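Local coordinates for secreted protein (Streptomyces lividans TK24, PDB 5LXZ) that probably acts as a copper metalloradical oxidase of family AA5, related to galactose oxidase, with a mononuclear copper site of the type that oxidises alcohols or aldehydes, at residues M366-G374 and L401-A410; D426-N434 and D478-N486. The protein carries 1 engineered substitution. All coordinates share one frame; numbering follows the deposited sequence. Where two conformers were deposited one is given.

How the contacts relate
Followed from the N terminus, the chain reaches contact 1 first. There the end of strand 364-368 and the glycine run after it meet residues 401-410, the passage into strand 409-412, so that the contact closes a loop holding strands 383-387 and 395-397. Contact 2 opens only after contact 1 has closed: segments 426-434 and 478-486 enclose strands 438-442, 447-450, 462-466 and 472-476. The two are thus in series, neither nesting nor crossing, and each ties one blade of the kelch beta-propeller to the next. They also touch: Tyr407 OH lies 2.9 Å from Arg428 N, a probable hydrogen bond, and Arg406 packs beside Tyr427.

Contact 1. Residues M366-G374 and L401-A410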
loop_
_atom_site.group_PDB
_atom_site.type_symbol
_atom_site.label_atom_id
_atom_site.label_comp_id
_atom_site.label_asym_id
_atom_site.label_seq_id
_atom_site.Cartn_x
_atom_site.Cartn_y
_atom_site.Cartn_z
ATOM N N MET A 366 -14.625 -1.262 -0.474
ATOM C CA MET A 366 -14.765 0.187 -0.497
ATOM C C MET A 366 -13.448 0.832 -0.851
ATOM O O MET A 366 -12.409 0.510 -0.276
ATOM C CB MET A 366 -15.263 0.684 0.831
ATOM C CG MET A 366 -15.389 2.197 0.867
ATOM S SD MET A 366 -15.709 2.871 2.519
ATOM C CE MET A 366 -17.414 2.651 2.425
ATOM N N VAL A 367 -13.483 1.725 -1.844
ATOM C CA VAL A 367 -12.380 2.560 -2.264
ATOM C C VAL A 367 -12.651 3.996 -1.768
ATOM O O VAL A 367 -13.776 4.479 -1.908
ATOM C CB VAL A 367 -12.210 2.507 -3.780
ATOM C CG1 VAL A 367 -11.193 3.499 -4.222
ATOM C CG2 VAL A 367 -11.834 1.111 -4.257
ATOM N N ILE A 368 -11.667 4.567 -1.122
ATOM C CA ILE A 368 -11.841 5.783 -0.361
ATOM C C ILE A 368 -10.857 6.839 -0.836
ATOM O O ILE A 368 -9.653 6.637 -0.795
ATOM C CB ILE A 368 -11.565 5.529 1.150
ATOM C CG1 ILE A 368 -12.358 4.360 1.667
ATOM C CG2 ILE A 368 -11.833 6.775 1.980
ATOM C CD1 ILE A 368 -11.885 3.792 2.974
ATOM N N GLY A 369 -11.361 7.995 -1.235
ATOM C CA GLY A 369 -10.543 9.126 -1.558
ATOM C C GLY A 369 -9.675 8.876 -2.792
ATOM O O GLY A 369 -10.095 8.149 -3.694
ATOM N N GLY A 370 -8.471 9.440 -2.778
ATOM C CA GLY A 370 -7.579 9.385 -3.903
ATOM C C GLY A 370 -7.341 10.722 -4.542
ATOM O O GLY A 370 -7.954 11.723 -4.192
ATOM N N GLY A 371 -6.381 10.733 -5.434
ATOM C CA GLY A 371 -6.057 11.914 -6.190
ATOM C C GLY A 371 -5.715 11.641 -7.621
ATOM O O GLY A 371 -5.605 10.503 -8.067
ATOM N N GLY A 372 -5.574 12.722 -8.389
ATOM C CA GLY A 372 -5.260 12.570 -9.783
ATOM C C GLY A 372 -3.870 12.026 -10.001
ATOM O O GLY A 372 -3.028 12.018 -9.098
ATOM N N VAL A 373 -3.615 11.578 -11.207
ATOM C CA VAL A 373 -2.360 10.918 -11.481
ATOM C C VAL A 373 -1.158 11.853 -11.175
ATOM O O VAL A 373 -1.199 13.075 -11.412
ATOM C CB VAL A 373 -2.269 10.387 -12.925
ATOM C CG1 VAL A 373 -3.258 9.260 -13.133
ATOM C CG2 VAL A 373 -2.435 11.507 -13.949
ATOM N N GLY A 374 -0.083 11.256 -10.673
ATOM C CA GLY A 374 1.135 11.994 -10.383
ATOM C C GLY A 374 0.907 13.089 -9.386
ATOM O O GLY A 374 0.350 12.831 -8.315
ATOM N N LEU A 401 -16.797 12.060 2.096
ATOM C CA LEU A 401 -16.016 12.870 2.997
ATOM C C LEU A 401 -16.378 14.332 2.759
ATOM O O LEU A 401 -17.072 14.660 1.777
ATOM C CB LEU A 401 -14.537 12.654 2.725
ATOM C CG LEU A 401 -14.066 11.206 2.835
ATOM C CD1 LEU A 401 -12.698 11.029 2.202
ATOM C CD2 LEU A 401 -14.051 10.747 4.275
ATOM N N GLU A 402 -15.908 15.209 3.618
ATOM C CA GLU A 402 -16.144 16.649 3.441
ATOM C C GLU A 402 -15.259 17.229 2.344
ATOM O O GLU A 402 -15.714 18.085 1.600
ATOM C CB GLU A 402 -15.979 17.434 4.758
ATOM C CG GLU A 402 -16.185 18.946 4.608
ATOM C CD GLU A 402 -15.737 19.792 5.782
ATOM O OE1 GLU A 402 -15.107 19.291 6.714
ATOM O OE2 GLU A 402 -16.049 21.023 5.760
ATOM N N LYS A 403 -14.014 16.782 2.235
ATOM C CA LYS A 403 -13.023 17.366 1.356
ATOM C C LYS A 403 -12.404 16.253 0.545
ATOM O O LYS A 403 -12.371 15.134 0.997
ATOM C CB LYS A 403 -11.912 18.002 2.198
ATOM C CG LYS A 403 -12.414 19.185 3.015
ATOM C CD LYS A 403 -11.354 19.649 3.975
ATOM C CE LYS A 403 -11.924 20.759 4.841
ATOM N NZ LYS A 403 -10.879 21.374 5.677
ATOM N N GLY A 404 -11.896 16.596 -0.616
ATOM C CA GLY A 404 -11.110 15.657 -1.381
ATOM C C GLY A 404 -9.918 15.244 -0.544
ATOM O O GLY A 404 -9.245 16.059 0.066
ATOM N N THR A 405 -9.643 13.949 -0.551
ATOM C CA THR A 405 -8.673 13.364 0.392
ATOM C C THR A 405 -7.780 12.339 -0.279
ATOM O O THR A 405 -8.282 11.239 -0.574
ATOM C CB THR A 405 -9.427 12.670 1.544
ATOM O OG1 THR A 405 -10.342 13.599 2.166
ATOM C CG2 THR A 405 -8.477 12.187 2.611
ATOM N N ARG A 406 -6.506 12.674 -0.495
ATOM C CA ARG A 406 -5.472 11.686 -0.788
ATOM C C ARG A 406 -5.017 11.004 0.499
ATOM O O ARG A 406 -4.988 11.606 1.567
ATOM C CB ARG A 406 -4.232 12.330 -1.396
ATOM C CG ARG A 406 -4.365 12.883 -2.791
ATOM C CD ARG A 406 -3.069 13.498 -3.172
ATOM N NE ARG A 406 -2.999 13.907 -4.561
ATOM C CZ ARG A 406 -2.651 13.116 -5.584
ATOM N NH1 ARG A 406 -2.448 11.800 -5.416
ATOM N NH2 ARG A 406 -2.518 13.614 -6.795
ATOM N N TYR A 407 -4.553 9.754 0.381
ATOM C CA TYR A 407 -3.878 9.067 1.478
ATOM C C TYR A 407 -4.723 8.771 2.730
ATOM O O TYR A 407 -4.154 8.669 3.801
ATOM C CB TYR A 407 -2.587 9.763 1.947
ATOM C CG TYR A 407 -1.782 10.442 0.888
ATOM C CD1 TYR A 407 -0.963 9.729 0.005
ATOM C CD2 TYR A 407 -1.767 11.812 0.815
ATOM C CE1 TYR A 407 -0.206 10.377 -0.960
ATOM C CE2 TYR A 407 -1.011 12.439 -0.160
ATOM C CZ TYR A 407 -0.199 11.720 -1.006
ATOM O OH TYR A 407 0.567 12.401 -1.962
ATOM N N PRO A 408 -6.053 8.656 2.644
ATOM C CA PRO A 408 -6.761 8.393 3.908
ATOM C C PRO A 408 -6.324 7.076 4.493
ATOM O O PRO A 408 -6.121 6.072 3.753
ATOM C CB PRO A 408 -8.236 8.301 3.484
ATOM C CG PRO A 408 -8.147 7.836 2.061
ATOM C CD PRO A 408 -6.922 8.500 1.477
ATOM N N GLN A 409 -6.127 7.074 5.815
ATOM C CA GLN A 409 -5.924 5.814 6.552
ATOM C C GLN A 409 -7.272 5.146 6.743
ATOM O O GLN A 409 -8.292 5.825 6.897
ATOM C CB GLN A 409 -5.268 6.083 7.892
ATOM C CG GLN A 409 -3.841 6.611 7.817
ATOM C CD GLN A 409 -3.728 8.135 7.843
ATOM O OE1 GLN A 409 -4.009 8.760 8.870
ATOM N NE2 GLN A 409 -3.323 8.740 6.742
ATOM N N ALA A 410 -7.326 3.809 6.723
ATOM C CA ALA A 410 -8.552 3.073 6.847
ATOM C C ALA A 410 -8.322 1.741 7.490
ATOM O O ALA A 410 -7.573 0.920 6.941
ATOM C CB ALA A 410 -9.278 2.946 5.534
HETATM O O HOH W 1 -0.669 10.566 -7.261
#
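CG of Arg406 stands anti to its own carbonyl carbon (chi1 -69°), and from there the chain runs extended to NE, bringing the guanidinium over Gly371 and beside Gly372. One face of the group lies against Gly371, whose CA sits 3.6 Å above the guanidinium plane, over its centre. A side chain on Gly371 would collide with CZ. From this position NH2 of Arg406 donates to Gly372 O at 2.8 Å, with the acceptor 25° out of the guanidinium plane. NH2 has a second partner in Ser376 O. NH1 bonds to Thr351 OG1 and donates to a water, which in turn lies 2.7 Å from Gly374 O. A methionine in place of Arg406 would probably leave Gly372 O without its guanidinium donor, and Ser376 O and the water beside Gly374 without theirs.

The contact belongs to the kelch beta-propeller of the galactose oxidase family. The exit of strand 364-368, second in its blade, is joined here to the entry of strand 409-412, first in the following blade. The side chain of Arg406 is about 12 Å from a bound copper.

Closer to the strands the backbones themselves meet. Gly370 N donates to Thr405 O at 2.9 Å, and the same oxygen receives a CA-H...O contact from Gly369. A side chain on Gly369 would clash with that carbonyl, and its positive phi also favours glycine. Beyond this, Ile368 spreads its branches over three apolar partners: CG2, anti to the backbone N, reaches Pro408 CG at 3.8 Å and, more loosely, Leu401 CD1, while CD1 meets Ala410 CB at 3.8 Å. Ile368 and Pro408 pass each other in opposite directions, with Pro408 CG also 3.4 Å from Ile368 O.

Contact 2. Residues D426-N434 and D478-N486; sequences DYRGRGDSN and DSLYADKAN. With EDO (1,2-ethanediol), chain L; EDO (1,2-ethanediol), chain J.
In the second shell of the copper site, on the inner side of a surface contact between two kelch propeller loops, Arg428 clasps Asp478. The loops belong to consecutive blades: segment 426-434 links strand 418-421 to strand 438-442, and segment 478-486 follows strand 472-476 on the way to strand 496-500. OD2 of Asp478 is hydrogen-bonded to ND1 of His461, a copper ligand, and Arg428 also packs on the ligand Tyr460, so the pair is probably placed to position these ligands.

The arginine chain bends at chi3 (62°), which turns NE and NH2 together onto the backbone oxygen of Asp478. Both bonds to Asp478 O measure 3.0 Å and lie in the guanidinium plane, yet they differ at the acceptor: NE comes nearly along the C=O axis, whereas NH2 arrives from above the carbonyl plane. NH2 makes a salt bridge to Asp478 OD1 as well, at 3.2 Å, with guanidinium and carboxylate planes 70° apart. NH1 forms a salt bridge with Asp216 and donates to a 1,2-ethanediol probably left from crystallisation. With three nitrogens engaged, rotation of the guanidinium is largely fixed. Leu480 covers one face of it, CD1 3.7 Å above the plane and offset toward the rim.

Backbone bonding continues the join, as Leu480 N donates to Arg428 O at 3.1 Å. A water links Gly429 O to Ser479 OG, which is also hydrogen-bonded to ND2 of Asn459. Farther out, Gly431 is held at both its polar backbone atoms: Lys484 NZ reaches its carbonyl oxygen, and its amide goes to the side chain of Asn486, the last residue of a type I turn beginning at Asp483. Asn486 lays its CB over the centre of the Tyr481 ring, while its OD1 accepts from Gly431 N at 2.9 Å, in the amide plane and nearly straight (169° at the hydrogen).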
loop_
_atom_site.group_PDB
_atom_site.type_symbol
_atom_site.label_atom_id
_atom_site.label_comp_id
_atom_site.label_asym_id
_atom_site.label_seq_id
_atom_site.Cartn_x
_atom_site.Cartn_y
_atom_site.Cartn_z
ATOM N N ASP A 426 -4.261 17.750 -0.974
ATOM C CA ASP A 426 -3.393 17.825 -2.127
ATOM C C ASP A 426 -2.191 16.920 -1.984
ATOM O O ASP A 426 -1.918 16.359 -0.912
ATOM C CB ASP A 426 -2.989 19.302 -2.309
ATOM C CG ASP A 426 -2.617 19.665 -3.737
ATOM O OD1 ASP A 426 -2.518 18.807 -4.667
ATOM O OD2 ASP A 426 -2.282 20.871 -3.928
ATOM N N TYR A 427 -1.453 16.804 -3.073
ATOM C CA TYR A 427 -0.250 15.979 -3.191
ATOM C C TYR A 427 0.737 16.217 -2.074
ATOM O O TYR A 427 1.148 17.339 -1.856
ATOM C CB TYR A 427 0.386 16.230 -4.562
ATOM C CG TYR A 427 1.653 15.475 -4.805
ATOM C CD1 TYR A 427 1.638 14.142 -5.231
ATOM C CD2 TYR A 427 2.888 16.092 -4.633
ATOM C CE1 TYR A 427 2.810 13.453 -5.479
ATOM C CE2 TYR A 427 4.075 15.423 -4.852
ATOM C CZ TYR A 427 4.037 14.082 -5.239
ATOM O OH TYR A 427 5.191 13.422 -5.474
ATOM N N ARG A 428 1.092 15.167 -1.336
ATOM C CA ARG A 428 2.073 15.247 -0.270
ATOM C C ARG A 428 1.824 16.389 0.708
ATOM O O ARG A 428 2.780 17.029 1.205
ATOM C CB ARG A 428 3.485 15.251 -0.810
ATOM C CG ARG A 428 3.857 13.953 -1.517
ATOM C CD ARG A 428 5.321 13.887 -1.820
ATOM N NE ARG A 428 6.122 13.908 -0.608
ATOM C CZ ARG A 428 7.438 13.834 -0.587
ATOM N NH1 ARG A 428 8.153 13.778 -1.711
ATOM N NH2 ARG A 428 8.057 13.851 0.569
ATOM N N GLY A 429 0.555 16.633 1.005
ATOM C CA GLY A 429 0.222 17.673 1.963
ATOM C C GLY A 429 0.561 19.092 1.536
ATOM O O GLY A 429 0.601 19.955 2.402
ATOM N N ARG A 430 0.832 19.330 0.268
ATOM C CA ARG A 430 1.313 20.671 -0.096
ATOM C C ARG A 430 0.176 21.680 0.141
ATOM O O ARG A 430 -1.023 21.361 0.108
ATOM C CB ARG A 430 1.830 20.708 -1.521
ATOM C CG ARG A 430 0.732 20.658 -2.551
ATOM C CD ARG A 430 1.271 20.575 -3.965
ATOM N NE ARG A 430 0.195 20.219 -4.861
ATOM C CZ ARG A 430 0.334 19.589 -6.021
ATOM N NH1 ARG A 430 1.516 19.272 -6.471
ATOM N NH2 ARG A 430 -0.741 19.265 -6.709
ATOM N N GLY A 431 0.604 22.918 0.350
ATOM C CA GLY A 431 -0.263 23.982 0.847
ATOM C C GLY A 431 -0.795 23.716 2.251
ATOM O O GLY A 431 -1.899 24.147 2.594
ATOM N N ASP A 432 -0.004 23.012 3.050
ATOM C CA ASP A 432 -0.396 22.580 4.404
ATOM C C ASP A 432 -1.808 22.026 4.406
ATOM O O ASP A 432 -2.702 22.438 5.174
ATOM C CB ASP A 432 -0.208 23.722 5.434
ATOM C CG ASP A 432 1.225 23.845 5.909
ATOM O OD1 ASP A 432 2.136 23.161 5.374
ATOM O OD2 ASP A 432 1.459 24.658 6.844
ATOM N N SER A 433 -2.019 21.016 3.544
ATOM C CA SER A 433 -3.344 20.496 3.284
ATOM C C SER A 433 -3.729 19.206 4.022
ATOM O O SER A 433 -4.721 18.592 3.670
ATOM C CB SER A 433 -3.557 20.324 1.785
ATOM O OG SER A 433 -2.639 19.376 1.256
ATOM N N ASN A 434 -2.980 18.846 5.058
ATOM C CA ASN A 434 -3.413 17.722 5.908
ATOM C C ASN A 434 -4.808 17.967 6.452
ATOM O O ASN A 434 -5.165 19.087 6.815
ATOM C CB ASN A 434 -2.468 17.512 7.073
ATOM C CG ASN A 434 -1.178 16.872 6.680
ATOM O OD1 ASN A 434 -1.113 16.156 5.686
ATOM N ND2 ASN A 434 -0.150 17.081 7.485
ATOM N N ASP A 478 4.866 12.240 5.181
ATOM C CA ASP A 478 6.037 12.738 4.497
ATOM C C ASP A 478 5.682 13.891 3.604
ATOM O O ASP A 478 5.696 13.797 2.380
ATOM C CB ASP A 478 6.616 11.542 3.718
ATOM C CG ASP A 478 8.060 11.692 3.308
ATOM O OD1 ASP A 478 8.694 12.762 3.531
ATOM O OD2 ASP A 478 8.621 10.687 2.806
ATOM N N SER A 479 5.381 15.024 4.226
ATOM C CA SER A 479 5.047 16.213 3.467
ATOM C C SER A 479 6.192 16.684 2.599
ATOM O O SER A 479 7.363 16.618 3.020
ATOM C CB SER A 479 4.710 17.353 4.404
ATOM O OG SER A 479 3.554 17.113 5.181
ATOM N N LEU A 480 5.850 17.186 1.422
ATOM C CA LEU A 480 6.890 17.687 0.508
ATOM C C LEU A 480 7.484 18.987 1.014
ATOM O O LEU A 480 8.681 19.199 0.875
ATOM C CB LEU A 480 6.347 17.852 -0.902
ATOM C CG LEU A 480 7.336 18.320 -1.986
ATOM C CD1 LEU A 480 8.529 17.413 -2.087
ATOM C CD2 LEU A 480 6.573 18.412 -3.275
ATOM N N TYR A 481 6.635 19.795 1.626
ATOM C CA TYR A 481 7.063 21.104 2.107
ATOM C C TYR A 481 6.728 21.243 3.584
ATOM O O TYR A 481 5.800 20.621 4.093
ATOM C CB TYR A 481 6.354 22.177 1.335
ATOM C CG TYR A 481 6.536 22.112 -0.141
ATOM C CD1 TYR A 481 7.748 22.467 -0.725
ATOM C CD2 TYR A 481 5.513 21.661 -0.965
ATOM C CE1 TYR A 481 7.934 22.415 -2.103
ATOM C CE2 TYR A 481 5.677 21.592 -2.348
ATOM C CZ TYR A 481 6.892 21.976 -2.908
ATOM O OH TYR A 481 7.087 21.929 -4.272
ATOM N N ALA A 482 7.479 22.111 4.272
ATOM C CA ALA A 482 7.269 22.384 5.696
ATOM C C ALA A 482 6.240 23.480 5.965
ATOM O O ALA A 482 5.714 23.580 7.073
ATOM C CB ALA A 482 8.591 22.733 6.348
ATOM N N ASP A 483 5.921 24.275 4.943
ATOM C CA ASP A 483 5.093 25.433 5.121
ATOM C C ASP A 483 4.003 25.501 4.091
ATOM O O ASP A 483 4.118 24.922 3.006
ATOM C CB ASP A 483 5.953 26.704 5.033
ATOM C CG ASP A 483 6.680 26.846 3.703
ATOM O OD1 ASP A 483 7.111 25.847 3.081
ATOM O OD2 ASP A 483 6.879 27.992 3.250
ATOM N N LYS A 484 2.973 26.265 4.418
ATOM C CA LYS A 484 1.838 26.458 3.538
ATOM C C LYS A 484 2.207 27.059 2.198
ATOM O O LYS A 484 1.634 26.707 1.178
ATOM C CB LYS A 484 0.780 27.310 4.212
ATOM C CG LYS A 484 -0.487 27.464 3.407
ATOM C CD LYS A 484 -1.582 28.081 4.249
ATOM C CE LYS A 484 -2.878 28.233 3.467
ATOM N NZ LYS A 484 -3.453 26.921 3.055
ATOM N N ALA A 485 3.180 27.967 2.208
ATOM C CA ALA A 485 3.664 28.597 0.996
ATOM C C ALA A 485 4.487 27.699 0.082
ATOM O O ALA A 485 4.781 28.081 -1.045
ATOM C CB ALA A 485 4.469 29.858 1.353
ATOM N N ASN A 486 4.872 26.512 0.563
ATOM C CA ASN A 486 5.625 25.536 -0.261
ATOM C C ASN A 486 7.014 26.060 -0.673
ATOM O O ASN A 486 7.456 25.866 -1.809
ATOM C CB ASN A 486 4.816 25.086 -1.485
ATOM C CG ASN A 486 3.453 24.533 -1.119
ATOM O OD1 ASN A 486 3.275 23.873 -0.081
ATOM N ND2 ASN A 486 2.474 24.812 -1.950
HETATM C C1 EDO L . 11.187 14.741 0.014
HETATM O O1 EDO L . 11.166 13.594 -0.829
HETATM C C2 EDO L . 11.110 14.465 1.502
HETATM O O2 EDO L . 10.746 15.699 2.187
HETATM C C1 EDO J . 5.232 18.988 -6.741
HETATM O O1 EDO J . 4.219 18.907 -7.764
HETATM C C2 EDO J . 5.382 20.480 -6.446
HETATM O O2 EDO J . 4.242 20.888 -5.742
HETATM O O HOH W 2 3.844 19.615 1.678
HETATM O O HOH W 3 1.805 19.254 4.905
HETATM O O HOH W 4 2.830 22.404 2.602
HETATM O O HOH W 5 3.656 21.081 5.520
HETATM O O HOH W 6 3.516 24.641 8.319
HETATM O O HOH W 7 2.578 15.743 7.532
#